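Local structure of GTPase HflX (Sulfolobus solfataricus P2, 2QTF) at residues D85-H97 with D232-I244. The protein hydrolyses GTP, for which it is specific, and associates with the 50S ribosomal subunit, where it may act in protein synthesis or ribosome biogenesis. Sequence-based numbering, arbitrary orientation.
With CD (cadmium ion), chain C; CD (cadmium ion), chain B; ACT (acetate ion), chain H.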
# COMPACT_ATOMS: atom_id res chain seq x y z
N ASP A 85 -3.76 14.99 0.79
CA ASP A 85 -3.93 14.87 -0.65
C ASP A 85 -3.27 13.53 -1.10
O ASP A 85 -2.94 12.65 -0.26
CB ASP A 85 -3.38 16.12 -1.40
CG ASP A 85 -1.86 16.18 -1.47
OD1 ASP A 85 -1.19 15.41 -0.71
OD2 ASP A 85 -1.34 17.03 -2.25
N LYS A 86 -3.07 13.36 -2.41
CA LYS A 86 -2.63 12.03 -2.86
C LYS A 86 -1.21 11.70 -2.38
O LYS A 86 -0.94 10.54 -2.03
CB LYS A 86 -2.56 11.98 -4.40
CG LYS A 86 -2.04 10.60 -4.88
CD LYS A 86 -2.15 10.61 -6.45
CE LYS A 86 -1.47 9.36 -7.02
NZ LYS A 86 -0.93 9.55 -8.49
N ILE A 87 -0.37 12.70 -2.34
CA ILE A 87 1.01 12.56 -1.83
C ILE A 87 1.01 12.21 -0.34
O ILE A 87 1.66 11.29 0.04
CB ILE A 87 1.91 13.77 -2.18
CG1 ILE A 87 2.04 13.79 -3.73
CG2 ILE A 87 3.22 13.78 -1.40
CD1 ILE A 87 3.18 14.36 -4.23
N LEU A 88 0.35 13.00 0.47
CA LEU A 88 0.33 12.75 1.91
C LEU A 88 -0.38 11.42 2.22
O LEU A 88 0.02 10.72 3.17
CB LEU A 88 -0.34 13.94 2.62
CG LEU A 88 0.45 15.28 2.66
CD1 LEU A 88 -0.33 16.30 3.56
CD2 LEU A 88 1.88 15.06 3.12
N LEU A 89 -1.37 11.02 1.44
CA LEU A 89 -2.03 9.74 1.66
C LEU A 89 -1.03 8.60 1.44
O LEU A 89 -0.98 7.60 2.20
CB LEU A 89 -3.29 9.57 0.73
CG LEU A 89 -3.93 8.14 0.67
CD1 LEU A 89 -4.59 7.83 1.98
CD2 LEU A 89 -4.97 7.87 -0.50
N LEU A 90 -0.31 8.64 0.33
CA LEU A 90 0.61 7.49 0.07
C LEU A 90 1.73 7.52 1.10
O LEU A 90 2.19 6.44 1.51
CB LEU A 90 1.28 7.59 -1.35
CG LEU A 90 0.25 7.47 -2.48
CD1 LEU A 90 0.78 7.80 -3.93
CD2 LEU A 90 -0.44 6.17 -2.47
N LEU A 91 2.19 8.73 1.52
CA LEU A 91 3.22 8.76 2.57
C LEU A 91 2.68 8.15 3.90
O LEU A 91 3.41 7.47 4.65
CB LEU A 91 3.80 10.21 2.83
CG LEU A 91 4.71 10.66 1.63
CD1 LEU A 91 4.88 12.17 1.77
CD2 LEU A 91 6.03 9.81 1.75
N GLU A 92 1.39 8.42 4.21
CA GLU A 92 0.73 7.70 5.37
C GLU A 92 0.76 6.16 5.26
O GLU A 92 1.12 5.49 6.23
CB GLU A 92 -0.73 8.25 5.57
CG GLU A 92 -1.39 7.62 6.83
CD GLU A 92 -0.89 8.38 8.09
OE1 GLU A 92 -0.26 9.49 7.86
OE2 GLU A 92 -1.18 7.97 9.28
N ILE A 93 0.42 5.61 4.07
CA ILE A 93 0.49 4.15 3.79
C ILE A 93 1.91 3.67 4.08
O ILE A 93 2.14 2.68 4.79
CB ILE A 93 0.11 3.86 2.31
CG1 ILE A 93 -1.36 4.24 2.10
CG2 ILE A 93 0.46 2.38 1.94
CD1 ILE A 93 -1.78 4.19 0.64
N PHE A 94 2.87 4.43 3.62
CA PHE A 94 4.30 4.00 3.79
C PHE A 94 4.66 3.99 5.27
O PHE A 94 5.26 3.02 5.76
CB PHE A 94 5.28 4.86 2.98
CG PHE A 94 4.99 4.96 1.45
CD1 PHE A 94 4.21 4.03 0.79
CD2 PHE A 94 5.68 5.94 0.71
CE1 PHE A 94 3.93 4.17 -0.58
CE2 PHE A 94 5.46 6.09 -0.73
CZ PHE A 94 4.58 5.21 -1.35
N ALA A 95 4.28 5.06 5.97
CA ALA A 95 4.59 5.22 7.40
C ALA A 95 3.99 4.02 8.18
O ALA A 95 4.55 3.58 9.15
CB ALA A 95 3.99 6.57 7.88
N LEU A 96 2.79 3.58 7.81
CA LEU A 96 2.11 2.47 8.51
C LEU A 96 2.75 1.14 8.16
O LEU A 96 2.63 0.17 8.93
CB LEU A 96 0.57 2.50 8.17
CG LEU A 96 -0.11 3.78 8.70
CD1 LEU A 96 -1.69 3.70 8.17
CD2 LEU A 96 -0.09 3.92 10.28
N HIS A 97 3.49 1.05 7.02
CA HIS A 97 4.03 -0.27 6.69
C HIS A 97 5.53 -0.33 6.94
O HIS A 97 6.11 -1.42 6.84
CB HIS A 97 3.76 -0.62 5.24
CG HIS A 97 2.31 -0.90 4.95
ND1 HIS A 97 1.34 0.09 4.86
CD2 HIS A 97 1.67 -2.07 4.78
CE1 HIS A 97 0.18 -0.49 4.60
NE2 HIS A 97 0.37 -1.79 4.50
N ASP A 232 2.70 -7.81 6.77
CA ASP A 232 1.96 -6.94 5.78
C ASP A 232 2.99 -6.00 5.20
O ASP A 232 3.30 -4.96 5.77
CB ASP A 232 0.88 -6.14 6.53
CG ASP A 232 0.08 -5.23 5.59
OD1 ASP A 232 0.44 -5.20 4.38
OD2 ASP A 232 -0.80 -4.41 5.98
N THR A 233 3.54 -6.35 4.05
CA THR A 233 4.48 -5.52 3.33
C THR A 233 3.63 -4.49 2.53
O THR A 233 2.46 -4.77 2.12
CB THR A 233 5.33 -6.40 2.38
OG1 THR A 233 6.12 -7.30 3.20
CG2 THR A 233 6.29 -5.58 1.50
N VAL A 234 4.25 -3.32 2.28
CA VAL A 234 3.56 -2.32 1.43
C VAL A 234 3.25 -2.95 0.04
O VAL A 234 4.02 -3.79 -0.50
CB VAL A 234 4.37 -0.99 1.37
CG1 VAL A 234 5.70 -1.18 0.50
CG2 VAL A 234 3.48 0.21 0.94
N GLY A 235 2.13 -2.57 -0.57
CA GLY A 235 1.84 -3.05 -1.92
C GLY A 235 2.71 -2.40 -2.98
O GLY A 235 3.38 -1.38 -2.68
N PHE A 236 2.74 -2.97 -4.20
CA PHE A 236 3.24 -2.31 -5.41
C PHE A 236 2.13 -1.28 -5.74
O PHE A 236 0.94 -1.60 -5.77
CB PHE A 236 3.34 -3.31 -6.56
CG PHE A 236 4.16 -4.52 -6.24
CD1 PHE A 236 5.34 -4.41 -5.55
CD2 PHE A 236 3.74 -5.78 -6.67
CE1 PHE A 236 6.21 -5.57 -5.30
CE2 PHE A 236 4.50 -6.94 -6.35
CZ PHE A 236 5.76 -6.82 -5.68
N ILE A 237 2.54 -0.02 -5.91
CA ILE A 237 1.58 1.08 -6.03
C ILE A 237 1.70 1.54 -7.51
O ILE A 237 2.81 1.61 -8.04
CB ILE A 237 1.98 2.32 -5.12
CG1 ILE A 237 2.11 2.04 -3.56
CG2 ILE A 237 1.00 3.49 -5.34
CD1 ILE A 237 0.88 1.72 -2.91
N ARG A 238 0.59 1.83 -8.14
CA ARG A 238 0.59 2.27 -9.53
C ARG A 238 0.77 3.79 -9.60
O ARG A 238 0.28 4.49 -8.74
CB ARG A 238 -0.73 1.86 -10.20
CG ARG A 238 -0.91 0.27 -10.23
CD ARG A 238 -2.30 -0.12 -10.68
NE ARG A 238 -2.40 -1.58 -10.89
CZ ARG A 238 -2.97 -2.38 -9.98
NH1 ARG A 238 -3.39 -1.84 -8.82
NH2 ARG A 238 -3.10 -3.69 -10.20
N GLY A 239 1.54 4.32 -10.53
CA GLY A 239 1.49 5.82 -10.62
C GLY A 239 2.13 6.52 -9.43
O GLY A 239 1.59 7.53 -8.93
N ILE A 240 3.28 6.06 -8.96
CA ILE A 240 3.79 6.72 -7.71
C ILE A 240 4.33 8.13 -8.09
O ILE A 240 5.14 8.23 -9.02
CB ILE A 240 4.90 5.92 -7.15
CG1 ILE A 240 4.30 4.55 -6.77
CG2 ILE A 240 5.47 6.57 -5.80
CD1 ILE A 240 5.39 3.50 -6.46
N PRO A 241 3.82 9.19 -7.46
CA PRO A 241 4.38 10.51 -7.68
C PRO A 241 5.87 10.52 -7.45
O PRO A 241 6.37 9.97 -6.48
CB PRO A 241 3.74 11.34 -6.57
CG PRO A 241 2.40 10.64 -6.27
CD PRO A 241 2.73 9.19 -6.44
N PRO A 242 6.63 11.21 -8.34
CA PRO A 242 8.10 11.20 -8.30
C PRO A 242 8.68 11.63 -6.99
O PRO A 242 9.72 11.17 -6.64
CB PRO A 242 8.51 12.25 -9.40
CG PRO A 242 7.30 13.05 -9.63
CD PRO A 242 6.09 12.10 -9.40
N GLN A 243 8.06 12.57 -6.30
CA GLN A 243 8.53 13.11 -4.98
C GLN A 243 8.69 12.00 -3.94
O GLN A 243 9.45 12.20 -2.96
CB GLN A 243 7.43 14.04 -4.26
CG GLN A 243 7.04 15.32 -4.89
CD GLN A 243 5.90 15.21 -5.92
OE1 GLN A 243 5.81 14.26 -6.77
NE2 GLN A 243 5.05 16.23 -5.91
N ILE A 244 7.89 10.93 -4.07
CA ILE A 244 7.87 9.91 -2.97
C ILE A 244 8.42 8.56 -3.42
O ILE A 244 8.25 7.57 -2.76
CB ILE A 244 6.45 9.76 -2.27
CG1 ILE A 244 5.38 9.27 -3.25
CG2 ILE A 244 6.06 11.16 -1.75
CD1 ILE A 244 3.97 9.05 -2.61
CD CD C . -1.10 -3.40 3.95
CD CD B . -0.38 9.79 10.27
C ACT H . -1.13 -1.14 -0.64
O ACT H . -0.30 -1.55 0.29
OXT ACT H . -1.19 -1.72 -1.80
CH3 ACT H . -2.01 0.07 -0.34
O HOH W 1 1.76 -3.02 7.96
O HOH W 2 5.42 -4.02 7.11
O HOH W 3 0.06 -3.63 1.84
O HOH W 4 -0.07 12.04 9.28
O HOH W 5 -2.87 10.51 9.97
O HOH W 6 -2.06 -1.66 2.45
O HOH W 7 -2.41 -5.08 3.12
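His97 and Asp232, which belong to two different domains, share one cadmium ion: His97 NE2 binds the metal at 2.2 Å, while Asp232 chelates it through both OD1 and OD2. The imidazole is steered from behind, since His97 ND1 donates to Ile93 O one turn back (2.7 Å), nearly in the ring plane, which leaves NE2 aimed at the ion. Water 3, itself a metal ligand, donates to Thr233 O and to an acetate ion, probably from the crystallisation liquor, that also accepts from Gly235 N and Lys192 NZ, so the metal site runs on into the loop backbone. Beside it Val234 CG2 sits above the rim of one face of the His97 ring and touches Ile93 CG2 and Phe94 CD1; its CB meets His97 CB.

Farther along, the contact turns apolar, and Ile244 is its hub. With CG1 held between backbone N and carbonyl carbon (chi1 63°), its CD1 crosses the Leu90 side chain at about a right angle, tight against Leu90 CB (3.3 Å), and reaches Phe94 CE2, while CG2 packs against Leu91 CG (3.7 Å). Leu90 CD1 also presses on Pro241 CD, and Ile237 CG1 meets the Phe94 ring at its edge.

At the far end Lys86, with CG anti to the backbone N (chi1 177°) and the chain extended beyond it, passes Pro241 CG and donates from NZ to Gly239 O at 3.3 Å, in the carbonyl plane. A methionine in its place would probably leave Gly239 O without this donor and the loop's turn less firmly tied to the helix.

Helix 86-97 of the N-terminal region thus packs along the loop between strand 226-232 and helix 245-253, an interdomain seam running from the DxxG motif, Asp232 to Gly235, whose residues are predicted to contact GTP, into what is probably the switch II region of this P-loop GTPase.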